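Local atomic coordinates of polar amino acid ABC uptake transporter substrate binding protein (Streptococcus thermophilus LMG 18311, PDB entry 3HV1), a protein that probably binds polar amino acids outside the cell and delivers them to an ABC transporter for uptake. Residues A[231-235]-A[236-240]; A[52-55]-A[56-60]. One frame throughout, in Å; residues are numbered along the deposited sequence.

Interaction 1 of 2, residues A[231-235]-A[236-240]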
ATOM      1  N   GLU A 231      -5.276   5.206 -12.751  1.00 20.81           N
ATOM      2  CA  GLU A 231      -6.287   6.098 -12.205  1.00 21.48           C
ATOM      3  C   GLU A 231      -7.141   6.707 -13.294  1.00 21.43           C
ATOM      4  O   GLU A 231      -8.356   6.804 -13.156  1.00 20.00           O
ATOM      5  CB  GLU A 231      -5.632   7.207 -11.381  1.00 26.58           C
ATOM      6  CG  GLU A 231      -4.856   6.703 -10.179  1.00 31.45           C
ATOM      7  CD  GLU A 231      -4.377   7.841  -9.293  1.00 37.59           C
ATOM      8  OE1 GLU A 231      -5.233   8.617  -8.810  1.00 38.72           O
ATOM      9  OE2 GLU A 231      -3.151   7.960  -9.086  1.00 39.93           O
ATOM     10  N   THR A 232      -6.499   7.124 -14.380  1.00 20.13           N
ATOM     11  CA  THR A 232      -7.212   7.717 -15.496  1.00 17.08           C
ATOM     12  C   THR A 232      -8.202   6.739 -16.118  1.00 17.25           C
ATOM     13  O   THR A 232      -9.341   7.109 -16.417  1.00 15.10           O
ATOM     14  CB  THR A 232      -6.219   8.218 -16.571  1.00 16.74           C
ATOM     15  OG1 THR A 232      -5.350   9.201 -15.985  1.00 20.75           O
ATOM     16  CG2 THR A 232      -6.952   8.848 -17.724  1.00 21.96           C
ATOM     17  N   LEU A 233      -7.778   5.486 -16.299  1.00 15.70           N
ATOM     18  CA  LEU A 233      -8.640   4.465 -16.889  1.00 14.78           C
ATOM     19  C   LEU A 233      -9.804   4.118 -15.976  1.00 16.35           C
ATOM     20  O   LEU A 233     -10.887   3.796 -16.453  1.00 19.79           O
ATOM     21  CB  LEU A 233      -7.832   3.195 -17.196  1.00 13.57           C
ATOM     22  CG  LEU A 233      -6.700   3.388 -18.209  1.00 11.60           C
ATOM     23  CD1 LEU A 233      -5.908   2.078 -18.356  1.00 12.93           C
ATOM     24  CD2 LEU A 233      -7.287   3.799 -19.548  1.00  8.70           C
ATOM     25  N   TYR A 234      -9.584   4.159 -14.665  1.00 17.03           N
ATOM     26  CA  TYR A 234     -10.675   3.867 -13.738  1.00 16.26           C
ATOM     27  C   TYR A 234     -11.673   5.034 -13.768  1.00 19.81           C
ATOM     28  O   TYR A 234     -12.889   4.828 -13.718  1.00 19.71           O
ATOM     29  CB  TYR A 234     -10.152   3.659 -12.306  1.00 16.60           C
ATOM     30  CG  TYR A 234     -11.151   2.905 -11.451  1.00 18.00           C
ATOM     31  CD1 TYR A 234     -11.305   1.526 -11.579  1.00 16.68           C
ATOM     32  CD2 TYR A 234     -12.029   3.588 -10.607  1.00 18.62           C
ATOM     33  CE1 TYR A 234     -12.322   0.845 -10.896  1.00 16.91           C
ATOM     34  CE2 TYR A 234     -13.039   2.924  -9.923  1.00 18.58           C
ATOM     35  CZ  TYR A 234     -13.187   1.557 -10.069  1.00 18.64           C
ATOM     36  OH  TYR A 234     -14.202   0.913  -9.399  1.00 19.38           O
ATOM     37  N   LYS A 235     -11.156   6.259 -13.850  1.00 21.67           N
ATOM     38  CA  LYS A 235     -12.011   7.452 -13.902  1.00 23.05           C
ATOM     39  C   LYS A 235     -12.858   7.507 -15.167  1.00 23.94           C
ATOM     40  O   LYS A 235     -14.022   7.900 -15.109  1.00 22.46           O
ATOM     41  CB  LYS A 235     -11.172   8.735 -13.816  1.00 26.84           C
ATOM     42  CG  LYS A 235     -11.063   9.354 -12.431  1.00 33.31           C
ATOM     43  CD  LYS A 235     -10.099   8.609 -11.526  1.00 39.71           C
ATOM     44  CE  LYS A 235      -9.835   9.396 -10.238  1.00 43.72           C
ATOM     45  NZ  LYS A 235      -8.754   8.789  -9.393  1.00 44.51           N
ATOM     46  N   ASN A 236     -12.286   7.120 -16.311  1.00 21.19           N
ATOM     47  CA  ASN A 236     -13.054   7.161 -17.551  1.00 20.76           C
ATOM     48  C   ASN A 236     -13.808   5.876 -17.885  1.00 20.69           C
ATOM     49  O   ASN A 236     -14.472   5.799 -18.914  1.00 18.78           O
ATOM     50  CB  ASN A 236     -12.179   7.603 -18.742  1.00 21.68           C
ATOM     51  CG  ASN A 236     -11.191   6.543 -19.194  1.00 21.27           C
ATOM     52  OD1 ASN A 236     -11.306   5.364 -18.847  1.00 19.75           O
ATOM     53  ND2 ASN A 236     -10.216   6.964 -19.997  1.00 21.26           N
ATOM     54  N   GLY A 237     -13.714   4.879 -17.009  1.00 19.13           N
ATOM     55  CA  GLY A 237     -14.440   3.636 -17.223  1.00 19.57           C
ATOM     56  C   GLY A 237     -13.745   2.516 -17.978  1.00 19.14           C
ATOM     57  O   GLY A 237     -14.230   1.383 -17.993  1.00 18.09           O
ATOM     58  N   GLU A 238     -12.613   2.802 -18.605  1.00 19.20           N
ATOM     59  CA  GLU A 238     -11.927   1.761 -19.358  1.00 19.25           C
ATOM     60  C   GLU A 238     -11.397   0.618 -18.500  1.00 17.47           C
ATOM     61  O   GLU A 238     -11.438  -0.537 -18.919  1.00 17.40           O
ATOM     62  CB  GLU A 238     -10.787   2.347 -20.191  1.00 22.46           C
ATOM     63  CG  GLU A 238     -11.251   3.118 -21.427  1.00 27.55           C
ATOM     64  CD  GLU A 238     -12.264   2.350 -22.269  1.00 30.83           C
ATOM     65  OE1 GLU A 238     -12.041   1.148 -22.532  1.00 25.82           O
ATOM     66  OE2 GLU A 238     -13.282   2.959 -22.671  1.00 34.21           O
ATOM     67  N   PHE A 239     -10.897   0.926 -17.310  1.00 13.60           N
ATOM     68  CA  PHE A 239     -10.375  -0.133 -16.443  1.00 13.59           C
ATOM     69  C   PHE A 239     -11.499  -1.123 -16.150  1.00 15.83           C
ATOM     70  O   PHE A 239     -11.326  -2.343 -16.256  1.00 14.22           O
ATOM     71  CB  PHE A 239      -9.857   0.434 -15.114  1.00 14.08           C
ATOM     72  CG  PHE A 239      -9.095  -0.573 -14.285  1.00 14.85           C
ATOM     73  CD1 PHE A 239      -7.702  -0.542 -14.240  1.00 13.60           C
ATOM     74  CD2 PHE A 239      -9.765  -1.589 -13.595  1.00 15.56           C
ATOM     75  CE1 PHE A 239      -6.983  -1.505 -13.527  1.00 13.15           C
ATOM     76  CE2 PHE A 239      -9.048  -2.561 -12.879  1.00 15.51           C
ATOM     77  CZ  PHE A 239      -7.654  -2.516 -12.850  1.00 15.04           C
ATOM     78  N   GLN A 240     -12.654  -0.585 -15.790  1.00 15.00           N
ATOM     79  CA  GLN A 240     -13.809  -1.409 -15.467  1.00 17.16           C
ATOM     80  C   GLN A 240     -14.216  -2.281 -16.639  1.00 16.63           C
ATOM     81  O   GLN A 240     -14.614  -3.432 -16.451  1.00 18.87           O
ATOM     82  CB  GLN A 240     -14.989  -0.533 -15.027  1.00 17.06           C
ATOM     83  CG  GLN A 240     -14.724   0.235 -13.738  1.00 18.33           C
ATOM     84  CD  GLN A 240     -14.086   1.595 -13.981  1.00 20.83           C
ATOM     85  OE1 GLN A 240     -13.213   1.748 -14.845  1.00 20.36           O
ATOM     86  NE2 GLN A 240     -14.516   2.594 -13.208  1.00 22.99           N
TER
HETATM   87  O   HOH W   1     -16.648   1.912 -11.165  1.00 33.89           O
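The side-chain amide of Gln240 lies flat on the phenol ring of Tyr234, the two planes only 8° apart, with NE2 3.4 Å above the centre of the ring. Gln240 NE2 also donates to Tyr234 O at 2.8 Å, in the carbonyl plane and on a lone pair, so the amide is held in its rotation as well as stacked. Tyr234 reaches this place because CG stands anti to the backbone N (chi1 -160°). A water joins the outer ends, giving a hydrogen to Tyr234 OH and accepting one from Gln240 NE2; Tyr234 OH also bonds to Asp250.

The tight part is the kink between helices 220-236 and 238-247. The N-H of Phe239 points almost straight at Leu233 O (N to O 3.0 Å), but from above the carbonyl plane, while Leu233 CB packs on Phe239 CB at 4.0 Å, their side chains buried against Leu50 of helix 46-56. Asn236 OD1 accepts from Glu238 N at 2.9 Å, an Asx turn spanning Gly237, the N-cap residue of the second helix, whose positive phi suits glycine.

The solvent side is looser, with Lys235 NZ 3.6 Å from Glu231 OE1 in a salt bridge. Side-chain amides thus take up backbone groups at the break.

Interaction 2 of 2, residues A[52-55]-A[56-60]; sequences NAVF and KLYGI
A Schellman motif ends helix 46-56: Ile60 N reaches Phe55 O at 2.9 Å, and nested inside that bond Gly59 N reaches Lys56 O at 3.2 Å. Tyr58 N is a further donor to Phe55 O at 3.0 Å, coming from the opposite face of the carbonyl plane to Ile60 N. The Ile60 bond is the straighter, at 168°. One turn earlier Lys56 N still makes the ordinary helical bond to Asn52 O, but Leu57 N has shifted to Val54 O at 3.2 Å and keeps only a weak link to Ala53 O.

Gly59, with positive phi, turns the chain out of the helix and toward strand 61-66, a helix-to-strand connection in one of the two α/β lobes of this periplasmic-binding-protein fold. The reversal brings Ile60 back beside Phe55, the hydrophobic contact that accompanies the motif: Ile60 CB meets Phe55 CB at 4.1 Å and Ile60 CG2 touches Phe55 CD1. Both side chains also pack on Ile23 of strand 22-27.

Tyr58 turns the edge of its ring toward Phe55 CA, and Tyr58 CD2 comes within 3.4 Å of Val54 O. With CG anti to the carbonyl carbon (chi1 -59°), the ring leads away from the turn; its OH bonds to Lys225 O of helix 220-236, and Trp14 meets the ring edge-to-face.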
ATOM      1  N   ASN A  52      -1.851  -2.016 -22.738  1.00 14.33           N
ATOM      2  CA  ASN A  52      -2.101  -1.356 -24.008  1.00 13.33           C
ATOM      3  C   ASN A  52      -2.933  -0.107 -23.772  1.00 17.52           C
ATOM      4  O   ASN A  52      -2.678   0.947 -24.361  1.00 16.63           O
ATOM      5  CB  ASN A  52      -2.852  -2.277 -24.975  1.00 16.56           C
ATOM      6  CG  ASN A  52      -1.948  -3.310 -25.630  1.00 18.49           C
ATOM      7  OD1 ASN A  52      -0.715  -3.211 -25.576  1.00 19.72           O
ATOM      8  ND2 ASN A  52      -2.559  -4.300 -26.269  1.00 18.17           N
ATOM      9  N   ALA A  53      -3.927  -0.230 -22.895  1.00 13.04           N
ATOM     10  CA  ALA A  53      -4.819   0.887 -22.594  1.00 15.18           C
ATOM     11  C   ALA A  53      -4.082   2.033 -21.912  1.00 15.75           C
ATOM     12  O   ALA A  53      -4.321   3.196 -22.221  1.00 17.03           O
ATOM     13  CB  ALA A  53      -5.965   0.413 -21.723  1.00 13.95           C
ATOM     14  N   VAL A  54      -3.199   1.694 -20.976  1.00 15.54           N
ATOM     15  CA  VAL A  54      -2.422   2.704 -20.265  1.00 16.63           C
ATOM     16  C   VAL A  54      -1.518   3.458 -21.236  1.00 15.91           C
ATOM     17  O   VAL A  54      -1.470   4.686 -21.231  1.00 14.52           O
ATOM     18  CB  VAL A  54      -1.544   2.060 -19.158  1.00 17.00           C
ATOM     19  CG1 VAL A  54      -0.464   3.038 -18.695  1.00 18.88           C
ATOM     20  CG2 VAL A  54      -2.410   1.658 -17.968  1.00 15.38           C
ATOM     21  N   PHE A  55      -0.820   2.731 -22.100  1.00 15.85           N
ATOM     22  CA  PHE A  55       0.083   3.426 -23.004  1.00 15.34           C
ATOM     23  C   PHE A  55      -0.595   4.128 -24.160  1.00 17.80           C
ATOM     24  O   PHE A  55      -0.042   5.069 -24.730  1.00 19.12           O
ATOM     25  CB  PHE A  55       1.191   2.476 -23.435  1.00 17.24           C
ATOM     26  CG  PHE A  55       2.156   2.193 -22.321  1.00 18.17           C
ATOM     27  CD1 PHE A  55       2.984   3.205 -21.840  1.00 19.71           C
ATOM     28  CD2 PHE A  55       2.157   0.967 -21.672  1.00 17.09           C
ATOM     29  CE1 PHE A  55       3.791   2.999 -20.719  1.00 18.96           C
ATOM     30  CE2 PHE A  55       2.961   0.748 -20.554  1.00 18.18           C
ATOM     31  CZ  PHE A  55       3.780   1.771 -20.074  1.00 18.18           C
ATOM     32  N   LYS A  56      -1.821   3.720 -24.469  1.00 17.03           N
ATOM     33  CA  LYS A  56      -2.562   4.379 -25.532  1.00 15.32           C
ATOM     34  C   LYS A  56      -2.842   5.813 -25.080  1.00 17.41           C
ATOM     35  O   LYS A  56      -2.954   6.726 -25.897  1.00 15.02           O
ATOM     36  CB  LYS A  56      -3.872   3.648 -25.794  1.00 18.12           C
ATOM     37  CG  LYS A  56      -4.677   4.189 -26.973  1.00 21.51           C
ATOM     38  CD  LYS A  56      -5.977   3.404 -27.131  1.00 22.21           C
ATOM     39  CE  LYS A  56      -6.747   3.824 -28.370  1.00 22.78           C
ATOM     40  NZ  LYS A  56      -7.986   3.002 -28.551  1.00 21.75           N
ATOM     41  N   LEU A  57      -2.952   6.006 -23.767  1.00 17.17           N
ATOM     42  CA  LEU A  57      -3.207   7.336 -23.205  1.00 16.51           C
ATOM     43  C   LEU A  57      -2.090   8.304 -23.546  1.00 17.53           C
ATOM     44  O   LEU A  57      -2.307   9.506 -23.667  1.00 17.10           O
ATOM     45  CB  LEU A  57      -3.286   7.267 -21.687  1.00 16.10           C
ATOM     46  CG  LEU A  57      -4.420   6.448 -21.086  1.00 16.75           C
ATOM     47  CD1 LEU A  57      -4.223   6.345 -19.566  1.00 15.80           C
ATOM     48  CD2 LEU A  57      -5.733   7.112 -21.433  1.00 17.61           C
ATOM     49  N   TYR A  58      -0.886   7.760 -23.669  1.00 18.42           N
ATOM     50  CA  TYR A  58       0.294   8.563 -23.937  1.00 19.77           C
ATOM     51  C   TYR A  58       0.774   8.487 -25.373  1.00 20.21           C
ATOM     52  O   TYR A  58       1.810   9.061 -25.712  1.00 20.37           O
ATOM     53  CB  TYR A  58       1.417   8.131 -22.994  1.00 20.16           C
ATOM     54  CG  TYR A  58       1.057   8.268 -21.526  1.00 20.07           C
ATOM     55  CD1 TYR A  58       0.992   9.524 -20.918  1.00 20.04           C
ATOM     56  CD2 TYR A  58       0.784   7.142 -20.744  1.00 19.59           C
ATOM     57  CE1 TYR A  58       0.664   9.659 -19.563  1.00 21.06           C
ATOM     58  CE2 TYR A  58       0.454   7.268 -19.386  1.00 20.97           C
ATOM     59  CZ  TYR A  58       0.400   8.532 -18.805  1.00 20.59           C
ATOM     60  OH  TYR A  58       0.103   8.652 -17.464  1.00 22.32           O
ATOM     61  N   GLY A  59       0.019   7.790 -26.214  1.00 21.91           N
ATOM     62  CA  GLY A  59       0.408   7.657 -27.606  1.00 23.52           C
ATOM     63  C   GLY A  59       1.667   6.820 -27.743  1.00 25.09           C
ATOM     64  O   GLY A  59       2.509   7.076 -28.603  1.00 26.69           O
ATOM     65  N   ILE A  60       1.808   5.820 -26.879  1.00 22.85           N
ATOM     66  CA  ILE A  60       2.970   4.944 -26.919  1.00 21.22           C
ATOM     67  C   ILE A  60       2.528   3.544 -27.302  1.00 21.43           C
ATOM     68  O   ILE A  60       1.640   2.975 -26.665  1.00 21.72           O
ATOM     69  CB  ILE A  60       3.678   4.890 -25.546  1.00 21.04           C
ATOM     70  CG1 ILE A  60       4.297   6.258 -25.232  1.00 19.38           C
ATOM     71  CG2 ILE A  60       4.735   3.787 -25.543  1.00 22.27           C
ATOM     72  CD1 ILE A  60       4.775   6.407 -23.805  1.00 20.81           C
TER

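Overall arrangement
Both interactions are places where a helix of the same lobe stops, and their centres lie about 13 Å apart. They meet directly through Leu233, whose CD1 packs 3.5 Å from Val54 CG2, so helix 220-236 rests on helix 46-56 just before each ends. Each contact has a buried apolar side and an exposed one. In 231-240 the chain continues into another helix, and side-chain amides together with a water take part in the bonding. In 52-60 it passes into a strand, the bonds across the contact are made by the backbone, and aliphatic and aromatic groups close the turn against the sheet and helix 14-20.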